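Local coordinates for protein mandelate racemase / muconate lactonizing enzyme (Burkholderia pseudomallei, PDB 2POD) that is of unknown function but belongs to the enolase superfamily, possibly acting as a lyase, and holds a sodium ion in its barrel domain, at residues Y46-A51 against A395-S400; I56-L61 against A67-G72; Y150-A155 against D161-D166; K206-V211 against R238-F243. One frame throughout, in Å; residues are numbered along the deposited sequence.

Overall arrangement
Contacts 1 and 2 sit together in the N-terminal domain, to which the C-terminal strand 394-400 adds the edge of the sheet; their centres are about 14 Å apart and they touch. Contacts 3 and 4, centres about 15 Å apart and likewise touching, lie across the centre of the chain on the barrel. Contact 1 joins helix 40-55 to that edge strand, and contact 2 folds the loop after the helix against helix 63-69. Contact 3 is buried, a leucine between an alanine and an aspartate; the others, at the surface, are a histidine ring with an arginine over one face (contact 1), a stacked ion pair (contact 2) and an in-plane salt bridge backed by a tyrosine (contact 4).

Contact 1 (Y46-A51 against A395-S400); sequences YIHEWA and AVRNTS
Helix segment 46-51 runs nearly parallel to strand segment 395-400, their axes 15° apart and 9.2 Å at closest approach, with the CA atoms of His-48 and Thr-399 nearest across the gap. Nearly all of the packing falls to His-48, whose imidazole reaches the strand between Arg-397 and Thr-399. Arg-397 lies over one face: its CG stands 3.8 Å from the centroid of the His-48 ring, a CH-pi contact. With CG of Arg-397 anti to its backbone N (chi1 -166°) and the chain bent at chi2 and chi3, the arginine doubles back along the histidine, bringing its guanidinium over His-48 CB and CD2, its plane 36° from the imidazole's. Thr-399 comes in at the ring edge instead, its CG2 3.3 Å from His-48 ND1. The other ring nitrogen, NE2, is hydrogen-bonded to Thr-10 OG1 on neighbouring strand 5-13, which helps to fix the imidazole's rotation. ND1 is buried against the threonine methyl and has no polar partner in the model. So apolar packing, not polar bonding, joins helix 40-55 to the C-terminal edge strand of the N-terminal domain's four-stranded antiparallel sheet, and the arginine would probably disfavour a doubly protonated histidine.

Contact 2 (I56-L61 against A67-G72); sequences IGEDPL and AKRLSG
Glu-58 and Arg-69 come at each other from opposite directions and meet with their flat groups stacked, the carboxylate and guanidinium planes 26° apart. The oxygen OE2 of Glu-58 lies over one face of the guanidinium, displaced toward its rim, 3.5 Å from NH2 of Arg-69. This is a salt bridge of charges alone, since the oxygen sits well out of the guanidinium plane and no N-H points at it. Glu-58 gets there by a sharp bend at chi2 (-91°), which swings its carboxylate away from an extended course; Arg-69 bends at chi3 near its far end. Each has a firmer polar partner beyond the pair: Glu-58 OE1 forms a salt bridge with Arg-65, one turn earlier on helix 63-69, while Arg-69 NH1 donates to the carbonyl oxygen of Arg-54 near the end of helix 40-55. Within the loop, Asp-59 OD1 accepts from Leu-61 N at 3.1 Å, closing an Asx turn just before helix 63-69 starts. The glutamate thus lies close to two arginines of one helix, bonded at one oxygen and stacked at the other, which would be expected to keep it ionised. With the directional bonds going to other partners, the Glu-58 to Arg-69 attraction should be tolerant of small shifts.

Contact 3 (Y150-A155 against D161-D166); sequences YDDLNA and DELALD
Leu-163 is the centre of this contact, its two methyl groups divided between Asp-152 and Ala-155. CB of Leu-163 meets CB of Ala-155 at 3.9 Å, and CD2 of Leu-163 rests against the same alanine methyl and the backbone oxygen of Asp-152. The other methyl, CD1, is 3.4 Å from OD1 of Asp-152, whose side chain crosses the leucine at about a right angle. CG anti to the backbone N (chi1 163°) sends the leucine toward helix 152-158, and chi2 then sets one methyl on each neighbour. In the next shell, Arg-350 of helix 350-356 bridges the two segments: its NE pairs with Asp-152 OD2 and its NH2 with Asp-166 OD1, and the shared cation probably offsets the repulsion between these carboxylates. Leu-163 itself packs on Arg-350. The two helices, consecutive in the chain, form a hairpin; toward the barrel strands Leu-163 and Ala-164 touch Met-175 of strand 174-177, and Ala-164 and Leu-165 lean on the end of helix 202-210 and the residue after it.

Contact 4 (K206-V211 against R238-F243); sequences KIRRAV and REYETF
The carboxylate oxygen OE1 of Glu-239 is gripped by both terminal nitrogens of Arg-208. NH2 of Arg-208 gives the strong bond, 2.8 Å to Glu-239 OE1 and nearly straight at 170°, while NH1 adds a weak second one at 3.4 Å to the same oxygen. OE1 lies in the guanidinium plane and is approached nearly along its own C-O axis, and the two planar groups are close to coplanar, 21° apart. Tyr-240 backs the pair: its CE1 lies over one face of the guanidinium, toward the rim, 3.4 Å from Arg-208 NH2, with ring and guanidinium planes 29° apart. Bends at chi2 and chi3 turn the arginine across the tyrosine at about a right angle, whereas Glu-239 stays extended beyond CG to reach it. In-plane bonding to the acid and cover from the ring together restrict the guanidinium's rotation. The tyrosine hydroxyl has a weak hydrogen bond to Glu-205, on the same helix as Arg-208. The contact ties helix 202-210 to the loop between helix 227-237 and strand 244-246 outside the barrel; on the barrel side Ile-207 packs on Val-217 of strand 216-220, and helix 160-170 flanks helix 202-210 through Asp-161 against Lys-206 and Ala-210.

Contact 1 (Y46-A51 against A395-S400)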
loop_
_atom_site.group_PDB
_atom_site.type_symbol
_atom_site.label_atom_id
_atom_site.label_comp_id
_atom_site.label_asym_id
_atom_site.label_seq_id
_atom_site.Cartn_x
_atom_site.Cartn_y
_atom_site.Cartn_z
ATOM N N TYR B 46 -30.685 -16.116 -25.596
ATOM C CA TYR B 46 -30.252 -14.723 -25.447
ATOM C C TYR B 46 -30.155 -13.988 -26.792
ATOM O O TYR B 46 -30.616 -12.848 -26.911
ATOM C CB TYR B 46 -28.905 -14.637 -24.705
ATOM C CG TYR B 46 -28.190 -13.320 -24.937
ATOM C CD1 TYR B 46 -27.115 -13.231 -25.829
ATOM C CD2 TYR B 46 -28.625 -12.151 -24.304
ATOM C CE1 TYR B 46 -26.489 -12.022 -26.065
ATOM C CE2 TYR B 46 -27.998 -10.941 -24.534
ATOM C CZ TYR B 46 -26.932 -10.883 -25.408
ATOM O OH TYR B 46 -26.319 -9.678 -25.636
ATOM N N ILE B 47 -29.526 -14.625 -27.779
ATOM C CA ILE B 47 -29.376 -14.031 -29.111
ATOM C C ILE B 47 -30.722 -13.621 -29.711
ATOM O O ILE B 47 -30.884 -12.480 -30.135
ATOM C CB ILE B 47 -28.581 -14.933 -30.065
ATOM C CG1 ILE B 47 -27.098 -14.917 -29.680
ATOM C CG2 ILE B 47 -28.765 -14.492 -31.539
ATOM C CD1 ILE B 47 -26.255 -15.960 -30.413
ATOM N N HIS B 48 -31.692 -14.532 -29.677
ATOM C CA HIS B 48 -33.005 -14.288 -30.260
ATOM C C HIS B 48 -33.893 -13.389 -29.393
ATOM O O HIS B 48 -34.756 -12.675 -29.919
ATOM C CB HIS B 48 -33.704 -15.613 -30.615
ATOM C CG HIS B 48 -32.950 -16.442 -31.611
ATOM N ND1 HIS B 48 -32.786 -16.059 -32.925
ATOM C CD2 HIS B 48 -32.311 -17.630 -31.486
ATOM C CE1 HIS B 48 -32.080 -16.973 -33.566
ATOM N NE2 HIS B 48 -31.778 -17.938 -32.716
ATOM N N GLU B 49 -33.672 -13.410 -28.078
ATOM C CA GLU B 49 -34.460 -12.595 -27.145
ATOM C C GLU B 49 -34.125 -11.101 -27.160
ATOM O O GLU B 49 -35.019 -10.262 -27.062
ATOM C CB GLU B 49 -34.364 -13.145 -25.726
ATOM C CG GLU B 49 -35.436 -12.636 -24.778
ATOM C CD GLU B 49 -35.288 -13.185 -23.372
ATOM O OE1 GLU B 49 -36.292 -13.179 -22.626
ATOM O OE2 GLU B 49 -34.180 -13.646 -23.015
ATOM N N TRP B 50 -32.844 -10.767 -27.272
ATOM C CA TRP B 50 -32.401 -9.393 -27.047
ATOM C C TRP B 50 -31.428 -8.883 -28.110
ATOM O O TRP B 50 -31.590 -7.770 -28.621
ATOM C CB TRP B 50 -31.800 -9.256 -25.647
ATOM C CG TRP B 50 -31.486 -7.846 -25.252
ATOM C CD1 TRP B 50 -32.353 -6.926 -24.754
ATOM C CD2 TRP B 50 -30.210 -7.201 -25.323
ATOM N NE1 TRP B 50 -31.699 -5.743 -24.507
ATOM C CE2 TRP B 50 -30.379 -5.887 -24.845
ATOM C CE3 TRP B 50 -28.935 -7.610 -25.741
ATOM C CZ2 TRP B 50 -29.326 -4.974 -24.775
ATOM C CZ3 TRP B 50 -27.890 -6.706 -25.666
ATOM C CH2 TRP B 50 -28.093 -5.402 -25.186
ATOM N N ALA B 51 -30.427 -9.698 -28.430
ATOM C CA ALA B 51 -29.259 -9.265 -29.201
ATOM C C ALA B 51 -29.563 -9.095 -30.688
ATOM O O ALA B 51 -28.985 -8.238 -31.353
ATOM C CB ALA B 51 -28.121 -10.263 -29.023
ATOM N N ALA B 395 -30.825 -28.388 -34.803
ATOM C CA ALA B 395 -31.945 -27.541 -34.421
ATOM C C ALA B 395 -31.649 -26.090 -34.799
ATOM O O ALA B 395 -30.736 -25.465 -34.249
ATOM C CB ALA B 395 -32.231 -27.676 -32.933
ATOM N N VAL B 396 -32.410 -25.567 -35.752
ATOM C CA VAL B 396 -32.216 -24.201 -36.221
ATOM C C VAL B 396 -33.223 -23.237 -35.608
ATOM O O VAL B 396 -34.335 -23.624 -35.251
ATOM C CB VAL B 396 -32.236 -24.084 -37.772
ATOM C CG1 VAL B 396 -31.062 -24.825 -38.379
ATOM C CG2 VAL B 396 -33.564 -24.580 -38.358
ATOM N N ARG B 397 -32.810 -21.983 -35.476
ATOM C CA ARG B 397 -33.709 -20.900 -35.111
ATOM C C ARG B 397 -33.280 -19.647 -35.872
ATOM O O ARG B 397 -32.101 -19.472 -36.179
ATOM C CB ARG B 397 -33.695 -20.682 -33.591
ATOM C CG ARG B 397 -34.833 -19.810 -33.053
ATOM C CD ARG B 397 -35.655 -20.529 -31.989
ATOM N NE ARG B 397 -35.127 -20.342 -30.639
ATOM C CZ ARG B 397 -35.418 -19.317 -29.839
ATOM N NH1 ARG B 397 -34.882 -19.257 -28.629
ATOM N NH2 ARG B 397 -36.233 -18.348 -30.240
ATOM N N ASN B 398 -34.252 -18.798 -36.189
ATOM C CA ASN B 398 -34.079 -17.713 -37.145
ATOM C C ASN B 398 -34.735 -16.443 -36.616
ATOM O O ASN B 398 -35.792 -16.491 -35.990
ATOM C CB ASN B 398 -34.705 -18.106 -38.492
ATOM C CG ASN B 398 -34.337 -17.153 -39.620
ATOM O OD1 ASN B 398 -34.881 -16.050 -39.726
ATOM N ND2 ASN B 398 -33.422 -17.584 -40.480
ATOM N N THR B 399 -34.099 -15.310 -36.878
ATOM C CA THR B 399 -34.697 -14.005 -36.629
ATOM C C THR B 399 -34.308 -13.056 -37.762
ATOM O O THR B 399 -33.185 -13.120 -38.265
ATOM C CB THR B 399 -34.250 -13.449 -35.257
ATOM O OG1 THR B 399 -34.668 -12.084 -35.110
ATOM C CG2 THR B 399 -32.738 -13.550 -35.106
ATOM N N SER B 400 -35.241 -12.198 -38.175
ATOM C CA SER B 400 -35.064 -11.377 -39.382
ATOM C C SER B 400 -35.809 -10.035 -39.364
ATOM O O SER B 400 -36.410 -9.660 -38.350
ATOM C CB SER B 400 -35.397 -12.176 -40.654
ATOM O OG SER B 400 -36.559 -12.973 -40.489
#

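Contact 2 (I56-L61 against A67-G72)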
loop_
_atom_site.group_PDB
_atom_site.type_symbol
_atom_site.label_atom_id
_atom_site.label_comp_id
_atom_site.label_asym_id
_atom_site.label_seq_id
_atom_site.Cartn_x
_atom_site.Cartn_y
_atom_site.Cartn_z
ATOM N N ILE B 56 -30.140 -6.479 -36.173
ATOM C CA ILE B 56 -30.889 -6.547 -37.426
ATOM C C ILE B 56 -31.217 -5.153 -37.963
ATOM O O ILE B 56 -31.814 -4.328 -37.267
ATOM C CB ILE B 56 -32.140 -7.477 -37.296
ATOM C CG1 ILE B 56 -31.714 -8.932 -37.537
ATOM C CG2 ILE B 56 -33.255 -7.094 -38.289
ATOM C CD1 ILE B 56 -32.500 -9.968 -36.764
ATOM N N GLY B 57 -30.779 -4.894 -39.194
ATOM C CA GLY B 57 -30.922 -3.577 -39.809
ATOM C C GLY B 57 -29.668 -2.717 -39.763
ATOM O O GLY B 57 -29.608 -1.674 -40.419
ATOM N N GLU B 58 -28.666 -3.154 -38.995
ATOM C CA GLU B 58 -27.455 -2.360 -38.748
ATOM C C GLU B 58 -26.338 -2.691 -39.736
ATOM O O GLU B 58 -26.317 -3.772 -40.317
ATOM C CB GLU B 58 -26.956 -2.574 -37.317
ATOM C CG GLU B 58 -27.916 -2.102 -36.228
ATOM C CD GLU B 58 -27.676 -0.658 -35.812
ATOM O OE1 GLU B 58 -26.586 -0.116 -36.109
ATOM O OE2 GLU B 58 -28.577 -0.066 -35.181
ATOM N N ASP B 59 -25.420 -1.745 -39.917
ATOM C CA ASP B 59 -24.112 -1.983 -40.544
ATOM C C ASP B 59 -23.263 -2.955 -39.717
ATOM O O ASP B 59 -22.911 -2.643 -38.588
ATOM C CB ASP B 59 -23.377 -0.637 -40.663
ATOM C CG ASP B 59 -22.300 -0.629 -41.739
ATOM O OD1 ASP B 59 -21.669 -1.682 -42.018
ATOM O OD2 ASP B 59 -22.086 0.464 -42.302
ATOM N N PRO B 60 -22.925 -4.134 -40.278
ATOM C CA PRO B 60 -22.085 -5.128 -39.586
ATOM C C PRO B 60 -20.614 -4.720 -39.409
ATOM O O PRO B 60 -19.888 -5.331 -38.613
ATOM C CB PRO B 60 -22.159 -6.343 -40.517
ATOM C CG PRO B 60 -22.400 -5.764 -41.854
ATOM C CD PRO B 60 -23.342 -4.624 -41.605
ATOM N N LEU B 61 -20.181 -3.705 -40.153
ATOM C CA LEU B 61 -18.792 -3.258 -40.121
ATOM C C LEU B 61 -18.523 -2.378 -38.897
ATOM O O LEU B 61 -17.374 -2.112 -38.553
ATOM C CB LEU B 61 -18.438 -2.518 -41.413
ATOM C CG LEU B 61 -17.760 -3.274 -42.564
ATOM C CD1 LEU B 61 -18.577 -4.458 -43.059
ATOM C CD2 LEU B 61 -17.487 -2.309 -43.712
ATOM N N ALA B 67 -20.351 -4.256 -30.287
ATOM C CA ALA B 67 -19.804 -4.837 -29.055
ATOM C C ALA B 67 -20.157 -4.026 -27.813
ATOM O O ALA B 67 -20.544 -4.590 -26.797
ATOM C CB ALA B 67 -18.289 -5.011 -29.163
ATOM N N LYS B 68 -20.045 -2.706 -27.916
ATOM C CA LYS B 68 -20.467 -1.803 -26.855
ATOM C C LYS B 68 -21.989 -1.769 -26.670
ATOM O O LYS B 68 -22.477 -1.781 -25.540
ATOM C CB LYS B 68 -19.879 -0.401 -27.085
ATOM C CG LYS B 68 -20.345 0.681 -26.103
ATOM C CD LYS B 68 -19.827 0.460 -24.691
ATOM C CE LYS B 68 -20.305 1.556 -23.738
ATOM N NZ LYS B 68 -19.627 2.863 -23.977
ATOM N N ARG B 69 -22.730 -1.751 -27.777
ATOM C CA ARG B 69 -24.196 -1.802 -27.758
ATOM C C ARG B 69 -24.772 -3.102 -27.177
ATOM O O ARG B 69 -25.780 -3.081 -26.462
ATOM C CB ARG B 69 -24.749 -1.535 -29.156
ATOM C CG ARG B 69 -24.814 -0.048 -29.517
ATOM C CD ARG B 69 -25.243 0.164 -30.965
ATOM N NE ARG B 69 -26.682 -0.018 -31.129
ATOM C CZ ARG B 69 -27.252 -1.061 -31.725
ATOM N NH1 ARG B 69 -26.508 -2.032 -32.246
ATOM N NH2 ARG B 69 -28.574 -1.130 -31.803
ATOM N N LEU B 70 -24.117 -4.222 -27.467
ATOM C CA LEU B 70 -24.573 -5.535 -27.002
ATOM C C LEU B 70 -24.146 -5.860 -25.571
ATOM O O LEU B 70 -24.566 -6.878 -25.014
ATOM C CB LEU B 70 -24.078 -6.646 -27.936
ATOM C CG LEU B 70 -24.683 -6.801 -29.333
ATOM C CD1 LEU B 70 -24.154 -8.071 -29.974
ATOM C CD2 LEU B 70 -26.200 -6.821 -29.298
ATOM N N SER B 71 -23.296 -5.009 -24.993
ATOM C CA SER B 71 -22.971 -5.077 -23.573
ATOM C C SER B 71 -24.165 -4.609 -22.757
ATOM O O SER B 71 -24.386 -3.410 -22.592
ATOM C CB SER B 71 -21.745 -4.220 -23.263
ATOM O OG SER B 71 -20.864 -4.913 -22.402
ATOM N N GLY B 72 -24.949 -5.566 -22.273
ATOM C CA GLY B 72 -26.249 -5.271 -21.672
ATOM C C GLY B 72 -26.130 -5.025 -20.187
ATOM O O GLY B 72 -25.023 -4.998 -19.640
#

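Contact 3 (Y150-A155 against D161-D166)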
loop_
_atom_site.group_PDB
_atom_site.type_symbol
_atom_site.label_atom_id
_atom_site.label_comp_id
_atom_site.label_asym_id
_atom_site.label_seq_id
_atom_site.Cartn_x
_atom_site.Cartn_y
_atom_site.Cartn_z
ATOM N N TYR B 150 -6.371 -41.364 -31.087
ATOM C CA TYR B 150 -5.913 -40.352 -30.141
ATOM C C TYR B 150 -6.684 -40.436 -28.826
ATOM O O TYR B 150 -7.563 -39.614 -28.539
ATOM C CB TYR B 150 -6.002 -38.954 -30.756
ATOM C CG TYR B 150 -5.197 -38.768 -32.028
ATOM C CD1 TYR B 150 -3.866 -39.188 -32.109
ATOM C CD2 TYR B 150 -5.766 -38.162 -33.147
ATOM C CE1 TYR B 150 -3.127 -39.012 -33.273
ATOM C CE2 TYR B 150 -5.037 -37.983 -34.313
ATOM C CZ TYR B 150 -3.720 -38.408 -34.371
ATOM O OH TYR B 150 -2.999 -38.226 -35.531
ATOM N N ASP B 151 -6.332 -41.443 -28.032
ATOM C CA ASP B 151 -6.998 -41.743 -26.768
ATOM C C ASP B 151 -6.324 -40.977 -25.619
ATOM O O ASP B 151 -5.861 -41.573 -24.647
ATOM C CB ASP B 151 -6.942 -43.261 -26.527
ATOM C CG ASP B 151 -7.923 -43.733 -25.468
ATOM O OD1 ASP B 151 -9.034 -43.167 -25.367
ATOM O OD2 ASP B 151 -7.572 -44.679 -24.732
ATOM N N ASP B 152 -6.283 -39.650 -25.738
ATOM C CA ASP B 152 -5.229 -38.844 -25.115
ATOM C C ASP B 152 -5.458 -38.539 -23.632
ATOM O O ASP B 152 -4.500 -38.339 -22.889
ATOM C CB ASP B 152 -4.988 -37.552 -25.906
ATOM C CG ASP B 152 -4.234 -37.786 -27.210
ATOM O OD1 ASP B 152 -3.702 -38.899 -27.419
ATOM O OD2 ASP B 152 -4.170 -36.848 -28.032
ATOM N N LEU B 153 -6.724 -38.507 -23.213
ATOM C CA LEU B 153 -7.084 -38.456 -21.794
ATOM C C LEU B 153 -6.651 -39.709 -21.042
ATOM O O LEU B 153 -5.989 -39.615 -20.008
ATOM C CB LEU B 153 -8.586 -38.212 -21.612
ATOM C CG LEU B 153 -9.133 -38.287 -20.180
ATOM C CD1 LEU B 153 -8.937 -36.974 -19.427
ATOM C CD2 LEU B 153 -10.596 -38.711 -20.172
ATOM N N ASN B 154 -7.024 -40.875 -21.570
ATOM C CA ASN B 154 -6.632 -42.150 -20.976
ATOM C C ASN B 154 -5.137 -42.398 -21.073
ATOM O O ASN B 154 -4.544 -42.985 -20.168
ATOM C CB ASN B 154 -7.408 -43.313 -21.604
ATOM C CG ASN B 154 -8.781 -43.504 -20.979
ATOM O OD1 ASN B 154 -8.902 -43.788 -19.783
ATOM N ND2 ASN B 154 -9.824 -43.348 -21.791
ATOM N N ALA B 155 -4.538 -41.935 -22.170
ATOM C CA ALA B 155 -3.092 -41.960 -22.342
ATOM C C ALA B 155 -2.329 -41.235 -21.221
ATOM O O ALA B 155 -1.429 -41.829 -20.633
ATOM C CB ALA B 155 -2.691 -41.440 -23.717
ATOM N N ASP B 161 4.223 -41.618 -20.491
ATOM C CA ASP B 161 5.478 -41.764 -21.234
ATOM C C ASP B 161 5.276 -41.995 -22.736
ATOM O O ASP B 161 5.970 -41.388 -23.560
ATOM C CB ASP B 161 6.375 -42.864 -20.628
ATOM C CG ASP B 161 5.587 -44.028 -20.023
ATOM O OD1 ASP B 161 4.460 -44.322 -20.479
ATOM O OD2 ASP B 161 6.111 -44.663 -19.083
ATOM N N GLU B 162 4.315 -42.853 -23.076
ATOM C CA GLU B 162 4.028 -43.217 -24.462
ATOM C C GLU B 162 3.441 -42.056 -25.256
ATOM O O GLU B 162 3.811 -41.838 -26.411
ATOM C CB GLU B 162 3.079 -44.421 -24.516
ATOM C CG GLU B 162 3.782 -45.765 -24.624
ATOM C CD GLU B 162 3.094 -46.853 -23.815
ATOM O OE1 GLU B 162 1.985 -47.285 -24.210
ATOM O OE2 GLU B 162 3.667 -47.277 -22.783
ATOM N N LEU B 163 2.532 -41.315 -24.624
ATOM C CA LEU B 163 1.844 -40.186 -25.250
ATOM C C LEU B 163 2.810 -39.039 -25.551
ATOM O O LEU B 163 2.726 -38.406 -26.608
ATOM C CB LEU B 163 0.698 -39.717 -24.348
ATOM C CG LEU B 163 0.048 -38.346 -24.535
ATOM C CD1 LEU B 163 -0.755 -38.269 -25.827
ATOM C CD2 LEU B 163 -0.831 -38.070 -23.350
ATOM N N ALA B 164 3.724 -38.800 -24.613
ATOM C CA ALA B 164 4.793 -37.823 -24.766
ATOM C C ALA B 164 5.693 -38.124 -25.963
ATOM O O ALA B 164 5.898 -37.263 -26.820
ATOM C CB ALA B 164 5.606 -37.745 -23.487
ATOM N N LEU B 165 6.200 -39.356 -26.025
ATOM C CA LEU B 165 7.039 -39.832 -27.134
ATOM C C LEU B 165 6.336 -39.754 -28.492
ATOM O O LEU B 165 6.952 -39.404 -29.505
ATOM C CB LEU B 165 7.510 -41.262 -26.864
ATOM C CG LEU B 165 8.581 -41.455 -25.782
ATOM C CD1 LEU B 165 8.614 -42.909 -25.308
ATOM C CD2 LEU B 165 9.968 -41.000 -26.260
ATOM N N ASP B 166 5.043 -40.063 -28.487
ATOM C CA ASP B 166 4.196 -39.980 -29.670
ATOM C C ASP B 166 3.990 -38.538 -30.156
ATOM O O ASP B 166 4.029 -38.278 -31.363
ATOM C CB ASP B 166 2.853 -40.672 -29.387
ATOM C CG ASP B 166 1.885 -40.587 -30.548
ATOM O OD1 ASP B 166 0.681 -40.404 -30.277
ATOM O OD2 ASP B 166 2.310 -40.712 -31.721
#

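Contact 4 (K206-V211 against R238-F243)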
loop_
_atom_site.group_PDB
_atom_site.type_symbol
_atom_site.label_atom_id
_atom_site.label_comp_id
_atom_site.label_asym_id
_atom_site.label_seq_id
_atom_site.Cartn_x
_atom_site.Cartn_y
_atom_site.Cartn_z
ATOM N N LYS B 206 6.680 -40.056 -15.269
ATOM C CA LYS B 206 6.698 -40.879 -16.480
ATOM C C LYS B 206 7.252 -40.136 -17.691
ATOM O O LYS B 206 8.133 -40.647 -18.384
ATOM C CB LYS B 206 5.300 -41.427 -16.784
ATOM C CG LYS B 206 5.009 -42.766 -16.120
ATOM C CD LYS B 206 3.555 -43.186 -16.293
ATOM C CE LYS B 206 3.383 -44.692 -16.105
ATOM N NZ LYS B 206 3.390 -45.106 -14.671
ATOM N N ILE B 207 6.753 -38.923 -17.927
ATOM C CA ILE B 207 7.217 -38.118 -19.056
ATOM C C ILE B 207 8.582 -37.456 -18.821
ATOM O O ILE B 207 9.299 -37.149 -19.777
ATOM C CB ILE B 207 6.128 -37.134 -19.617
ATOM C CG1 ILE B 207 6.360 -35.687 -19.196
ATOM C CG2 ILE B 207 4.734 -37.572 -19.265
ATOM C CD1 ILE B 207 6.730 -34.819 -20.357
ATOM N N ARG B 208 8.939 -37.261 -17.553
ATOM C CA ARG B 208 10.285 -36.837 -17.174
ATOM C C ARG B 208 11.337 -37.872 -17.587
ATOM O O ARG B 208 12.404 -37.514 -18.086
ATOM C CB ARG B 208 10.359 -36.563 -15.668
ATOM C CG ARG B 208 11.120 -35.295 -15.285
ATOM C CD ARG B 208 12.368 -35.588 -14.455
ATOM N NE ARG B 208 12.068 -36.298 -13.207
ATOM C CZ ARG B 208 11.861 -35.714 -12.027
ATOM N NH1 ARG B 208 11.912 -34.394 -11.901
ATOM N NH2 ARG B 208 11.599 -36.461 -10.961
ATOM N N ARG B 209 11.021 -39.151 -17.394
ATOM C CA ARG B 209 11.892 -40.241 -17.828
ATOM C C ARG B 209 11.911 -40.438 -19.346
ATOM O O ARG B 209 12.964 -40.724 -19.918
ATOM C CB ARG B 209 11.520 -41.547 -17.123
ATOM C CG ARG B 209 12.430 -41.904 -15.963
ATOM C CD ARG B 209 11.901 -41.351 -14.649
ATOM N NE ARG B 209 12.707 -41.784 -13.508
ATOM C CZ ARG B 209 12.491 -42.895 -12.805
ATOM N NH1 ARG B 209 13.284 -43.194 -11.785
ATOM N NH2 ARG B 209 11.486 -43.707 -13.114
ATOM N N ALA B 210 10.751 -40.278 -19.988
ATOM C CA ALA B 210 10.614 -40.508 -21.431
ATOM C C ALA B 210 11.287 -39.437 -22.292
ATOM O O ALA B 210 12.230 -39.734 -23.030
ATOM C CB ALA B 210 9.155 -40.665 -21.818
ATOM N N VAL B 211 10.812 -38.197 -22.189
ATOM C CA VAL B 211 11.280 -37.120 -23.066
ATOM C C VAL B 211 12.139 -36.062 -22.362
ATOM O O VAL B 211 13.005 -35.448 -22.993
ATOM C CB VAL B 211 10.127 -36.455 -23.871
ATOM C CG1 VAL B 211 9.631 -37.380 -24.970
ATOM C CG2 VAL B 211 8.986 -36.078 -22.972
ATOM N N ARG B 238 6.969 -28.203 -8.017
ATOM C CA ARG B 238 8.201 -27.412 -8.150
ATOM C C ARG B 238 9.369 -28.214 -8.726
ATOM O O ARG B 238 10.091 -27.731 -9.599
ATOM C CB ARG B 238 8.579 -26.809 -6.794
ATOM C CG ARG B 238 9.848 -25.968 -6.773
ATOM C CD ARG B 238 10.092 -25.385 -5.388
ATOM N NE ARG B 238 8.981 -24.533 -4.963
ATOM C CZ ARG B 238 8.924 -23.215 -5.146
ATOM N NH1 ARG B 238 9.921 -22.569 -5.744
ATOM N NH2 ARG B 238 7.861 -22.541 -4.726
ATOM N N GLU B 239 9.514 -29.443 -8.238
ATOM C CA GLU B 239 10.514 -30.411 -8.690
ATOM C C GLU B 239 10.489 -30.694 -10.208
ATOM O O GLU B 239 11.540 -30.833 -10.840
ATOM C CB GLU B 239 10.308 -31.706 -7.906
ATOM C CG GLU B 239 11.469 -32.683 -7.935
ATOM C CD GLU B 239 11.013 -34.114 -7.716
ATOM O OE1 GLU B 239 11.323 -34.975 -8.568
ATOM O OE2 GLU B 239 10.340 -34.379 -6.698
ATOM N N TYR B 240 9.291 -30.761 -10.782
ATOM C CA TYR B 240 9.105 -31.188 -12.169
ATOM C C TYR B 240 9.189 -30.065 -13.201
ATOM O O TYR B 240 8.969 -30.306 -14.390
ATOM C CB TYR B 240 7.767 -31.918 -12.320
ATOM C CG TYR B 240 7.715 -33.248 -11.612
ATOM C CD1 TYR B 240 8.404 -34.351 -12.113
ATOM C CD2 TYR B 240 6.979 -33.407 -10.442
ATOM C CE1 TYR B 240 8.359 -35.575 -11.470
ATOM C CE2 TYR B 240 6.929 -34.632 -9.789
ATOM C CZ TYR B 240 7.620 -35.712 -10.312
ATOM O OH TYR B 240 7.577 -36.929 -9.676
ATOM N N GLU B 241 9.492 -28.850 -12.744
ATOM C CA GLU B 241 9.687 -27.685 -13.613
ATOM C C GLU B 241 8.623 -27.553 -14.711
ATOM O O GLU B 241 8.932 -27.518 -15.907
ATOM C CB GLU B 241 11.108 -27.664 -14.189
ATOM C CG GLU B 241 12.068 -26.733 -13.444
ATOM C CD GLU B 241 13.474 -27.310 -13.273
ATOM O OE1 GLU B 241 14.271 -26.717 -12.509
ATOM O OE2 GLU B 241 13.787 -28.350 -13.895
ATOM N N THR B 242 7.367 -27.505 -14.282
ATOM C CA THR B 242 6.226 -27.359 -15.183
ATOM C C THR B 242 6.199 -25.980 -15.860
ATOM O O THR B 242 6.720 -24.993 -15.324
ATOM C CB THR B 242 4.897 -27.614 -14.445
ATOM O OG1 THR B 242 4.829 -26.786 -13.276
ATOM C CG2 THR B 242 4.795 -29.073 -14.027
ATOM N N PHE B 243 5.603 -25.924 -17.043
ATOM C CA PHE B 243 5.634 -24.716 -17.853
ATOM C C PHE B 243 4.659 -23.634 -17.364
ATOM O O PHE B 243 4.997 -22.453 -17.374
ATOM C CB PHE B 243 5.385 -25.057 -19.321
ATOM C CG PHE B 243 5.660 -23.928 -20.266
ATOM C CD1 PHE B 243 6.966 -23.579 -20.582
ATOM C CD2 PHE B 243 4.614 -23.211 -20.838
ATOM C CE1 PHE B 243 7.230 -22.534 -21.449
ATOM C CE2 PHE B 243 4.863 -22.157 -21.717
ATOM C CZ PHE B 243 6.169 -21.819 -22.024
#